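Local coordinates for glyoxylate-induced Protein (Pseudomonas aeruginosa, PDB 1SQ4), which is of unproven function but, as a double-barrel cupin of the ureidoglycine aminohydrolase family, may act on ureidoglycine, at residues L216-R226 against A249-Y260. Sequence-based numbering, arbitrary orientation.
Sequences LYVLEGKAVYR and ACYSGGPGRFRY
Ala249 and Arg226 form a hydrogen-bonded pair at a corner of the C-terminal cupin beta-barrel, where each segment passes from one sheet to the other and the two run antiparallel in both. Ala249 N and O bond Arg226 O and N, and the O lies over one face of the Tyr225 ring. Cys250 rests its SG obliquely against that ring, 3.8 Å from Tyr225 CD1. Tyr251 O accepts an almost straight bond (178°) from Val224 N, above the carbonyl plane; Val224 packs on Tyr251, and Tyr251 on Val224, of a second subunit. After the glycine-rich turn, Phe258 swings CG anti to its backbone N (chi1 170°), bringing its ring over Ala223, whose CB sits 3.6 Å from the centroid in a CH-pi contact; Val218 CG1 lies 3.5 Å from Phe258 CE1. Arg259 O accepts from Leu219 N and Glu220 N, a classic beta bulge; the Arg259 guanidinium salt-bridges Glu161 through NH2 and hydrogen-bonds Asn197 through NE, and Glu220 OE2 hydrogen-bonds Ser5. Tyr260 lies alongside Leu216, whose CG is 3.4 Å from Tyr260 CE2. The Tyr260 and Tyr225 side chains cross at about a right angle; Tyr260 OH donates to Tyr225 OH at 2.8 Å, and Tyr225 OH bonds Gln248 OE1.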
loop_
_atom_site.group_PDB
_atom_site.type_symbol
_atom_site.label_atom_id
_atom_site.label_comp_id
_atom_site.label_asym_id
_atom_site.label_seq_id
_atom_site.Cartn_x
_atom_site.Cartn_y
_atom_site.Cartn_z
ATOM N N LEU A 216 8.796 22.097 -12.934
ATOM C CA LEU A 216 9.449 22.980 -11.977
ATOM C C LEU A 216 10.897 22.561 -11.878
ATOM O O LEU A 216 11.176 21.388 -11.686
ATOM C CB LEU A 216 8.808 22.831 -10.600
ATOM C CG LEU A 216 7.576 23.660 -10.291
ATOM C CD1 LEU A 216 6.676 23.776 -11.498
ATOM C CD2 LEU A 216 6.833 23.007 -9.128
ATOM N N TYR A 217 11.816 23.510 -12.010
ATOM C CA TYR A 217 13.240 23.196 -11.897
ATOM C C TYR A 217 13.848 24.137 -10.865
ATOM O O TYR A 217 13.954 25.336 -11.098
ATOM C CB TYR A 217 13.955 23.363 -13.245
ATOM C CG TYR A 217 15.423 23.004 -13.194
ATOM C CD1 TYR A 217 16.348 23.858 -12.610
ATOM C CD2 TYR A 217 15.878 21.777 -13.679
ATOM C CE1 TYR A 217 17.686 23.505 -12.503
ATOM C CE2 TYR A 217 17.223 21.414 -13.578
ATOM C CZ TYR A 217 18.119 22.290 -12.986
ATOM O OH TYR A 217 19.450 21.955 -12.890
ATOM N N VAL A 218 14.254 23.596 -9.728
ATOM C CA VAL A 218 14.811 24.443 -8.687
ATOM C C VAL A 218 16.151 25.038 -9.103
ATOM O O VAL A 218 17.128 24.321 -9.292
ATOM C CB VAL A 218 14.979 23.658 -7.374
ATOM C CG1 VAL A 218 15.361 24.602 -6.251
ATOM C CG2 VAL A 218 13.686 22.930 -7.047
ATOM N N LEU A 219 16.182 26.358 -9.242
ATOM C CA LEU A 219 17.396 27.057 -9.627
ATOM C C LEU A 219 18.281 27.374 -8.427
ATOM O O LEU A 219 19.507 27.361 -8.526
ATOM C CB LEU A 219 17.069 28.371 -10.351
ATOM C CG LEU A 219 16.567 28.279 -11.792
ATOM C CD1 LEU A 219 16.372 29.667 -12.365
ATOM C CD2 LEU A 219 17.561 27.484 -12.628
ATOM N N GLU A 220 17.659 27.653 -7.293
ATOM C CA GLU A 220 18.409 28.008 -6.110
ATOM C C GLU A 220 17.660 27.750 -4.829
ATOM O O GLU A 220 16.442 27.907 -4.767
ATOM C CB GLU A 220 18.765 29.481 -6.188
ATOM C CG GLU A 220 19.300 30.070 -4.924
ATOM C CD GLU A 220 19.473 31.562 -5.046
ATOM O OE1 GLU A 220 18.533 32.218 -5.556
ATOM O OE2 GLU A 220 20.539 32.082 -4.634
ATOM N N GLY A 221 18.402 27.363 -3.800
ATOM C CA GLY A 221 17.793 27.124 -2.511
ATOM C C GLY A 221 17.374 25.704 -2.222
ATOM O O GLY A 221 17.640 24.765 -2.971
ATOM N N LYS A 222 16.710 25.561 -1.089
ATOM C CA LYS A 222 16.219 24.284 -0.625
ATOM C C LYS A 222 14.898 24.574 0.067
ATOM O O LYS A 222 14.639 25.705 0.489
ATOM C CB LYS A 222 17.215 23.652 0.363
ATOM C CG LYS A 222 18.622 23.449 -0.205
ATOM C CD LYS A 222 19.370 22.229 0.383
ATOM C CE LYS A 222 19.763 22.383 1.858
ATOM N NZ LYS A 222 18.595 22.334 2.798
ATOM N N ALA A 223 14.049 23.563 0.175
ATOM C CA ALA A 223 12.770 23.746 0.841
ATOM C C ALA A 223 12.049 22.421 0.985
ATOM O O ALA A 223 12.454 21.411 0.414
ATOM C CB ALA A 223 11.914 24.731 0.063
ATOM N N VAL A 224 11.000 22.423 1.790
ATOM C CA VAL A 224 10.196 21.234 1.979
ATOM C C VAL A 224 8.942 21.556 1.191
ATOM O O VAL A 224 8.147 22.407 1.590
ATOM C CB VAL A 224 9.841 21.006 3.463
ATOM C CG1 VAL A 224 9.008 19.731 3.618
ATOM C CG2 VAL A 224 11.113 20.894 4.278
ATOM N N TYR A 225 8.793 20.897 0.050
ATOM C CA TYR A 225 7.657 21.133 -0.826
ATOM C C TYR A 225 6.657 20.027 -0.621
ATOM O O TYR A 225 7.015 18.873 -0.398
ATOM C CB TYR A 225 8.113 21.127 -2.283
ATOM C CG TYR A 225 7.317 22.004 -3.220
ATOM C CD1 TYR A 225 7.553 23.375 -3.281
ATOM C CD2 TYR A 225 6.374 21.457 -4.094
ATOM C CE1 TYR A 225 6.883 24.180 -4.192
ATOM C CE2 TYR A 225 5.693 22.257 -5.010
ATOM C CZ TYR A 225 5.958 23.616 -5.052
ATOM O OH TYR A 225 5.312 24.414 -5.958
ATOM N N ARG A 226 5.393 20.385 -0.714
ATOM C CA ARG A 226 4.325 19.425 -0.544
ATOM C C ARG A 226 3.689 19.134 -1.902
ATOM O O ARG A 226 3.066 20.010 -2.495
ATOM C CB ARG A 226 3.301 20.018 0.419
ATOM C CG ARG A 226 2.032 19.222 0.602
ATOM C CD ARG A 226 2.298 17.979 1.396
ATOM N NE ARG A 226 1.067 17.315 1.822
ATOM C CZ ARG A 226 0.230 17.786 2.743
ATOM N NH1 ARG A 226 0.483 18.938 3.347
ATOM N NH2 ARG A 226 -0.854 17.089 3.069
ATOM N N ALA A 249 2.145 22.851 -1.954
ATOM C CA ALA A 249 2.367 23.665 -0.763
ATOM C C ALA A 249 3.862 23.774 -0.599
ATOM O O ALA A 249 4.604 22.833 -0.889
ATOM C CB ALA A 249 1.762 22.997 0.445
ATOM N N CYS A 250 4.312 24.915 -0.124
ATOM C CA CYS A 250 5.733 25.089 0.025
ATOM C C CYS A 250 6.139 25.512 1.418
ATOM O O CYS A 250 5.412 26.228 2.095
ATOM C CB CYS A 250 6.237 26.105 -0.997
ATOM S SG CYS A 250 8.015 26.305 -0.930
ATOM N N TYR A 251 7.310 25.061 1.842
ATOM C CA TYR A 251 7.809 25.400 3.162
ATOM C C TYR A 251 9.268 25.796 3.000
ATOM O O TYR A 251 10.162 25.035 3.344
ATOM C CB TYR A 251 7.696 24.186 4.089
ATOM C CG TYR A 251 7.406 24.509 5.541
ATOM C CD1 TYR A 251 6.096 24.480 6.040
ATOM C CD2 TYR A 251 8.438 24.839 6.416
ATOM C CE1 TYR A 251 5.824 24.775 7.384
ATOM C CE2 TYR A 251 8.188 25.138 7.758
ATOM C CZ TYR A 251 6.882 25.108 8.241
ATOM O OH TYR A 251 6.648 25.442 9.568
ATOM N N SER A 252 9.509 26.982 2.456
ATOM C CA SER A 252 10.873 27.445 2.253
ATOM C C SER A 252 11.408 28.071 3.528
ATOM O O SER A 252 11.054 29.204 3.877
ATOM C CB SER A 252 10.920 28.477 1.139
ATOM O OG SER A 252 10.190 29.624 1.512
ATOM N N GLY A 253 12.268 27.331 4.219
ATOM C CA GLY A 253 12.852 27.827 5.451
ATOM C C GLY A 253 14.347 28.078 5.340
ATOM O O GLY A 253 14.958 28.574 6.287
ATOM N N GLY A 254 14.930 27.744 4.189
ATOM C CA GLY A 254 16.358 27.934 3.988
ATOM C C GLY A 254 16.870 29.315 4.351
ATOM O O GLY A 254 16.090 30.269 4.393
ATOM N N PRO A 255 18.177 29.463 4.622
ATOM C CA PRO A 255 18.714 30.776 4.976
ATOM C C PRO A 255 18.624 31.770 3.814
ATOM O O PRO A 255 18.398 32.962 4.023
ATOM C CB PRO A 255 20.152 30.463 5.385
ATOM C CG PRO A 255 20.495 29.302 4.510
ATOM C CD PRO A 255 19.243 28.452 4.559
ATOM N N GLY A 256 18.775 31.272 2.590
ATOM C CA GLY A 256 18.714 32.141 1.421
ATOM C C GLY A 256 17.391 32.137 0.671
ATOM O O GLY A 256 16.349 31.762 1.214
ATOM N N ARG A 257 17.418 32.568 -0.584
ATOM C CA ARG A 257 16.198 32.594 -1.375
ATOM C C ARG A 257 15.994 31.231 -2.040
ATOM O O ARG A 257 16.958 30.566 -2.401
ATOM C CB ARG A 257 16.273 33.710 -2.424
ATOM C CG ARG A 257 14.911 34.170 -2.915
ATOM C CD ARG A 257 14.945 35.564 -3.537
ATOM N NE ARG A 257 15.887 35.627 -4.646
ATOM C CZ ARG A 257 15.668 36.272 -5.790
ATOM N NH1 ARG A 257 14.530 36.924 -5.993
ATOM N NH2 ARG A 257 16.591 36.245 -6.742
ATOM N N PHE A 258 14.742 30.807 -2.173
ATOM C CA PHE A 258 14.423 29.519 -2.796
ATOM C C PHE A 258 13.636 29.811 -4.056
ATOM O O PHE A 258 12.568 30.411 -3.983
ATOM C CB PHE A 258 13.564 28.666 -1.861
ATOM C CG PHE A 258 12.994 27.443 -2.516
ATOM C CD1 PHE A 258 13.827 26.411 -2.939
ATOM C CD2 PHE A 258 11.624 27.323 -2.721
ATOM C CE1 PHE A 258 13.301 25.275 -3.561
ATOM C CE2 PHE A 258 11.089 26.191 -3.341
ATOM C CZ PHE A 258 11.932 25.164 -3.761
ATOM N N ARG A 259 14.129 29.392 -5.211
ATOM C CA ARG A 259 13.388 29.705 -6.419
ATOM C C ARG A 259 13.531 28.686 -7.534
ATOM O O ARG A 259 14.531 27.984 -7.620
ATOM C CB ARG A 259 13.771 31.119 -6.902
ATOM C CG ARG A 259 15.275 31.416 -6.984
ATOM C CD ARG A 259 15.591 32.926 -6.952
ATOM N NE ARG A 259 14.881 33.698 -7.972
ATOM C CZ ARG A 259 15.469 34.348 -8.972
ATOM N NH1 ARG A 259 16.786 34.325 -9.097
ATOM N NH2 ARG A 259 14.740 35.016 -9.855
ATOM N N TYR A 260 12.515 28.577 -8.378
ATOM C CA TYR A 260 12.599 27.620 -9.449
ATOM C C TYR A 260 12.025 28.088 -10.748
ATOM O O TYR A 260 11.093 28.883 -10.790
ATOM C CB TYR A 260 11.934 26.309 -9.053
ATOM C CG TYR A 260 10.524 26.441 -8.536
ATOM C CD1 TYR A 260 10.241 26.236 -7.181
ATOM C CD2 TYR A 260 9.456 26.711 -9.400
ATOM C CE1 TYR A 260 8.939 26.289 -6.701
ATOM C CE2 TYR A 260 8.143 26.764 -8.923
ATOM C CZ TYR A 260 7.898 26.549 -7.575
ATOM O OH TYR A 260 6.612 26.567 -7.088
#